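Local atomic coordinates of glycoside hydrolase family 31 (Trueperella pyogenes, PDB entry 5I0F), a protein that probably cleaves cycloalternan, a cyclic glucose oligosaccharide, working through a covalent glycosyl-enzyme intermediate as a retaining glycoside hydrolase. Residues A[25-39]-A[90-102]. Sequence-based numbering, arbitrary orientation.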
loop_
_atom_site.group_PDB
_atom_site.type_symbol
_atom_site.label_atom_id
_atom_site.label_comp_id
_atom_site.label_asym_id
_atom_site.label_seq_id
_atom_site.Cartn_x
_atom_site.Cartn_y
_atom_site.Cartn_z
ATOM N N PRO A 25 -7.783 -15.296 -23.282
ATOM C CA PRO A 25 -7.072 -16.192 -24.196
ATOM C C PRO A 25 -6.520 -15.492 -25.448
ATOM O O PRO A 25 -7.190 -14.621 -26.023
ATOM C CB PRO A 25 -8.142 -17.226 -24.574
ATOM C CG PRO A 25 -9.096 -17.206 -23.429
ATOM C CD PRO A 25 -9.152 -15.773 -23.018
ATOM N N ILE A 26 -5.294 -15.865 -25.841
ATOM C CA ILE A 26 -4.617 -15.290 -26.999
ATOM C C ILE A 26 -4.424 -16.399 -28.037
ATOM O O ILE A 26 -3.834 -17.436 -27.742
ATOM C CB ILE A 26 -3.278 -14.608 -26.601
ATOM C CG1 ILE A 26 -3.584 -13.417 -25.679
ATOM C CG2 ILE A 26 -2.515 -14.133 -27.833
ATOM C CD1 ILE A 26 -2.370 -12.626 -25.234
ATOM N N ALA A 27 -4.940 -16.164 -29.246
ATOM C CA ALA A 27 -4.791 -17.105 -30.366
ATOM C C ALA A 27 -3.322 -17.404 -30.638
ATOM O O ALA A 27 -2.471 -16.510 -30.557
ATOM C CB ALA A 27 -5.440 -16.544 -31.624
ATOM N N GLY A 28 -3.025 -18.668 -30.935
ATOM C CA GLY A 28 -1.655 -19.103 -31.234
ATOM C C GLY A 28 -0.754 -19.363 -30.033
ATOM O O GLY A 28 0.358 -19.857 -30.210
ATOM N N GLN A 29 -1.207 -19.026 -28.823
ATOM C CA GLN A 29 -0.461 -19.284 -27.589
ATOM C C GLN A 29 -1.139 -20.460 -26.883
ATOM O O GLN A 29 -2.227 -20.865 -27.277
ATOM C CB GLN A 29 -0.519 -18.084 -26.655
ATOM C CG GLN A 29 0.256 -16.858 -27.089
ATOM C CD GLN A 29 0.407 -15.841 -25.956
ATOM O OE1 GLN A 29 0.024 -16.089 -24.796
ATOM N NE2 GLN A 29 0.967 -14.690 -26.285
ATOM N N SER A 30 -0.500 -20.988 -25.839
ATOM C CA SER A 30 -1.106 -22.053 -25.044
ATOM C C SER A 30 -2.237 -21.471 -24.191
ATOM O O SER A 30 -2.197 -20.290 -23.810
ATOM C CB SER A 30 -0.082 -22.732 -24.149
ATOM O OG SER A 30 0.326 -21.846 -23.121
ATOM N N LEU A 31 -3.251 -22.294 -23.939
ATOM C CA LEU A 31 -4.345 -21.959 -23.039
ATOM C C LEU A 31 -4.497 -23.111 -22.056
ATOM O O LEU A 31 -4.773 -24.236 -22.475
ATOM C CB LEU A 31 -5.653 -21.773 -23.816
ATOM C CG LEU A 31 -6.870 -21.379 -22.975
ATOM C CD1 LEU A 31 -6.607 -20.071 -22.230
ATOM C CD2 LEU A 31 -8.153 -21.290 -23.794
ATOM N N THR A 32 -4.324 -22.828 -20.762
ATOM C CA THR A 32 -4.548 -23.798 -19.689
ATOM C C THR A 32 -5.960 -23.604 -19.158
ATOM O O THR A 32 -6.364 -22.476 -18.877
ATOM C CB THR A 32 -3.537 -23.601 -18.544
ATOM O OG1 THR A 32 -2.224 -23.748 -19.074
ATOM C CG2 THR A 32 -3.722 -24.615 -17.439
ATOM N N ILE A 33 -6.693 -24.710 -19.014
ATOM C CA ILE A 33 -8.089 -24.682 -18.592
ATOM C C ILE A 33 -8.224 -25.442 -17.279
ATOM O O ILE A 33 -7.949 -26.642 -17.235
ATOM C CB ILE A 33 -8.993 -25.343 -19.650
ATOM C CG1 ILE A 33 -8.850 -24.613 -20.989
ATOM C CG2 ILE A 33 -10.448 -25.317 -19.203
ATOM C CD1 ILE A 33 -9.470 -25.333 -22.151
ATOM N N GLY A 34 -8.679 -24.741 -16.240
ATOM C CA GLY A 34 -8.896 -25.300 -14.906
ATOM C C GLY A 34 -10.357 -25.315 -14.461
ATOM O O GLY A 34 -11.134 -24.433 -14.816
ATOM N N ALA A 35 -10.718 -26.336 -13.693
ATOM C CA ALA A 35 -12.029 -26.422 -13.032
ATOM C C ALA A 35 -11.857 -27.188 -11.738
ATOM O O ALA A 35 -10.925 -27.978 -11.612
ATOM C CB ALA A 35 -13.049 -27.109 -13.936
ATOM N N THR A 36 -12.732 -26.933 -10.769
ATOM C CA THR A 36 -12.750 -27.690 -9.539
ATOM C C THR A 36 -14.115 -28.376 -9.354
ATOM O O THR A 36 -15.135 -27.944 -9.911
ATOM C CB THR A 36 -12.461 -26.818 -8.302
ATOM O OG1 THR A 36 -13.499 -25.849 -8.150
ATOM C CG2 THR A 36 -11.115 -26.104 -8.437
ATOM N N THR A 37 -14.091 -29.453 -8.583
ATOM C CA THR A 37 -15.280 -30.169 -8.172
ATOM C C THR A 37 -15.430 -30.055 -6.651
ATOM O O THR A 37 -14.442 -30.138 -5.918
ATOM C CB THR A 37 -15.199 -31.645 -8.595
ATOM O OG1 THR A 37 -14.029 -32.249 -8.027
ATOM C CG2 THR A 37 -15.098 -31.754 -10.104
ATOM N N SER A 38 -16.670 -29.857 -6.202
ATOM C CA SER A 38 -16.989 -29.724 -4.775
ATOM C C SER A 38 -16.801 -31.039 -4.034
ATOM O O SER A 38 -16.383 -31.052 -2.877
ATOM C CB SER A 38 -18.428 -29.225 -4.572
ATOM O OG SER A 38 -19.382 -30.177 -5.023
ATOM N N GLY A 39 -17.140 -32.142 -4.692
ATOM C CA GLY A 39 -16.892 -33.461 -4.159
ATOM C C GLY A 39 -15.769 -34.147 -4.897
ATOM O O GLY A 39 -15.256 -33.632 -5.895
ATOM N N ASP A 90 -10.845 -28.248 -2.104
ATOM C CA ASP A 90 -11.170 -28.306 -3.542
ATOM C C ASP A 90 -10.268 -29.286 -4.286
ATOM O O ASP A 90 -9.110 -29.499 -3.928
ATOM C CB ASP A 90 -11.062 -26.925 -4.218
ATOM C CG ASP A 90 -12.246 -26.007 -3.911
ATOM O OD1 ASP A 90 -13.379 -26.498 -3.684
ATOM O OD2 ASP A 90 -12.037 -24.774 -3.926
ATOM N N ASN A 91 -10.837 -29.875 -5.326
ATOM C CA ASN A 91 -10.171 -30.855 -6.150
ATOM C C ASN A 91 -10.031 -30.227 -7.520
ATOM O O ASN A 91 -11.014 -30.086 -8.246
ATOM C CB ASN A 91 -11.006 -32.125 -6.200
ATOM C CG ASN A 91 -11.293 -32.679 -4.812
ATOM O OD1 ASN A 91 -12.436 -32.662 -4.348
ATOM N ND2 ASN A 91 -10.243 -33.127 -4.128
ATOM N N GLY A 92 -8.812 -29.803 -7.835
ATOM C CA GLY A 92 -8.507 -29.187 -9.108
ATOM C C GLY A 92 -8.314 -30.211 -10.210
ATOM O O GLY A 92 -7.742 -31.279 -9.985
ATOM N N TRP A 93 -8.796 -29.857 -11.400
ATOM C CA TRP A 93 -8.582 -30.613 -12.630
ATOM C C TRP A 93 -8.086 -29.645 -13.692
ATOM O O TRP A 93 -8.451 -28.467 -13.668
ATOM C CB TRP A 93 -9.904 -31.226 -13.076
ATOM C CG TRP A 93 -10.400 -32.279 -12.152
ATOM C CD1 TRP A 93 -11.145 -32.103 -11.007
ATOM C CD2 TRP A 93 -10.219 -33.687 -12.300
ATOM N NE1 TRP A 93 -11.432 -33.312 -10.445
ATOM C CE2 TRP A 93 -10.874 -34.306 -11.212
ATOM C CE3 TRP A 93 -9.576 -34.491 -13.256
ATOM C CZ2 TRP A 93 -10.892 -35.689 -11.048
ATOM C CZ3 TRP A 93 -9.587 -35.872 -13.083
ATOM C CH2 TRP A 93 -10.233 -36.451 -11.990
ATOM N N GLN A 94 -7.292 -30.142 -14.638
ATOM C CA GLN A 94 -6.635 -29.286 -15.617
ATOM C C GLN A 94 -6.397 -29.988 -16.951
ATOM O O GLN A 94 -6.153 -31.193 -17.006
ATOM C CB GLN A 94 -5.308 -28.774 -15.045
ATOM C CG GLN A 94 -4.623 -27.716 -15.879
ATOM C CD GLN A 94 -3.238 -27.380 -15.364
ATOM O OE1 GLN A 94 -3.086 -26.559 -14.465
ATOM N NE2 GLN A 94 -2.217 -28.014 -15.939
ATOM N N THR A 95 -6.499 -29.211 -18.020
ATOM C CA THR A 95 -6.030 -29.603 -19.336
ATOM C C THR A 95 -5.444 -28.358 -19.985
ATOM O O THR A 95 -5.507 -27.280 -19.403
ATOM C CB THR A 95 -7.179 -30.206 -20.190
ATOM O OG1 THR A 95 -6.649 -30.743 -21.406
ATOM C CG2 THR A 95 -8.281 -29.166 -20.518
ATOM N N SER A 96 -4.873 -28.502 -21.175
ATOM C CA SER A 96 -4.426 -27.344 -21.951
ATOM C C SER A 96 -4.554 -27.551 -23.456
ATOM O O SER A 96 -4.721 -28.679 -23.939
ATOM C CB SER A 96 -2.995 -26.947 -21.584
ATOM O OG SER A 96 -2.110 -28.030 -21.781
ATOM N N ILE A 97 -4.536 -26.428 -24.168
ATOM C CA ILE A 97 -4.515 -26.393 -25.628
ATOM C C ILE A 97 -3.209 -25.683 -25.979
ATOM O O ILE A 97 -3.085 -24.507 -25.682
ATOM C CB ILE A 97 -5.721 -25.615 -26.197
ATOM C CG1 ILE A 97 -7.037 -26.232 -25.709
ATOM C CG2 ILE A 97 -5.662 -25.602 -27.726
ATOM C CD1 ILE A 97 -8.276 -25.410 -26.022
ATOM N N PRO A 98 -2.221 -26.395 -26.569
ATOM C CA PRO A 98 -0.881 -25.798 -26.787
ATOM C C PRO A 98 -0.785 -24.622 -27.777
ATOM O O PRO A 98 0.136 -23.798 -27.654
ATOM C CB PRO A 98 -0.040 -26.984 -27.287
ATOM C CG PRO A 98 -1.036 -27.960 -27.824
ATOM C CD PRO A 98 -2.260 -27.813 -26.976
ATOM N N HIS A 99 -1.700 -24.554 -28.745
ATOM C CA HIS A 99 -1.710 -23.489 -29.762
ATOM C C HIS A 99 -3.146 -23.156 -30.113
ATOM O O HIS A 99 -3.754 -23.808 -30.957
ATOM C CB HIS A 99 -0.947 -23.928 -31.020
ATOM C CG HIS A 99 0.541 -23.947 -30.845
ATOM N ND1 HIS A 99 1.270 -22.809 -30.570
ATOM C CD2 HIS A 99 1.436 -24.963 -30.902
ATOM C CE1 HIS A 99 2.550 -23.121 -30.468
ATOM N NE2 HIS A 99 2.678 -24.423 -30.663
ATOM N N LEU A 100 -3.683 -22.143 -29.449
ATOM C CA LEU A 100 -5.119 -21.890 -29.476
ATOM C C LEU A 100 -5.577 -21.421 -30.851
ATOM O O LEU A 100 -5.084 -20.410 -31.343
ATOM C CB LEU A 100 -5.478 -20.831 -28.435
ATOM C CG LEU A 100 -6.970 -20.568 -28.223
ATOM C CD1 LEU A 100 -7.658 -21.769 -27.588
ATOM C CD2 LEU A 100 -7.135 -19.318 -27.366
ATOM N N PRO A 101 -6.508 -22.153 -31.486
ATOM C CA PRO A 101 -7.001 -21.672 -32.787
ATOM C C PRO A 101 -7.652 -20.290 -32.690
ATOM O O PRO A 101 -8.269 -19.973 -31.662
ATOM C CB PRO A 101 -8.047 -22.725 -33.174
ATOM C CG PRO A 101 -7.627 -23.964 -32.464
ATOM C CD PRO A 101 -6.983 -23.515 -31.182
ATOM N N ASP A 102 -7.523 -19.483 -33.742
ATOM C CA ASP A 102 -8.180 -18.175 -33.802
ATOM C C ASP A 102 -9.619 -18.333 -34.310
ATOM O O ASP A 102 -9.989 -17.791 -35.346
ATOM C CB ASP A 102 -7.373 -17.199 -34.687
ATOM C CG ASP A 102 -7.778 -15.730 -34.482
ATOM O OD1 ASP A 102 -8.706 -15.438 -33.709
ATOM O OD2 ASP A 102 -7.155 -14.845 -35.098
HETATM O O HOH W 1 -12.200 -34.972 -7.515
#
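With CG trans to the backbone N in both L100 (chi1 -173°) and L31 (chi1 -178°), the two leucines meet through their methyls, L31 CD2 lying 3.9 Å from L100 CD1. The other branch of L100, CD2, presses on P25 CB at 3.6 Å. Beside this apolar contact, the type II turn I26–Q29 is bound by backbone and imidazole hydrogen bonds: G28 N donates to L100 O at 2.7 Å on a lone pair, and L100 N returns a bond to Q29 O. G28 O takes H99 ND1 at 3.1 Å; the oxygen lies in the imidazole plane, but the donor stands above the carbonyl plane.

From there strands 31-37 and 91-97 run as a regular antiparallel ladder, with paired bonds at L31–I97, I33–T95 and A35–W93, closed by T37 N to N91 O. I33 and I97 touch through their CD1 methyls, while on the other face T32 CG2 packs against the Q94 amide, 3.5 Å from CD. T37 OG1, at the indole edge of W93, is turned back by its own bond to G39 O.

In this N-terminal beta domain, strand 54-62 flanks 91-97, with F57 against T95 and I97; strands 2-3 and 20-21 pair with 31-37, and L126 of strand 118-126 touches L31 and L100.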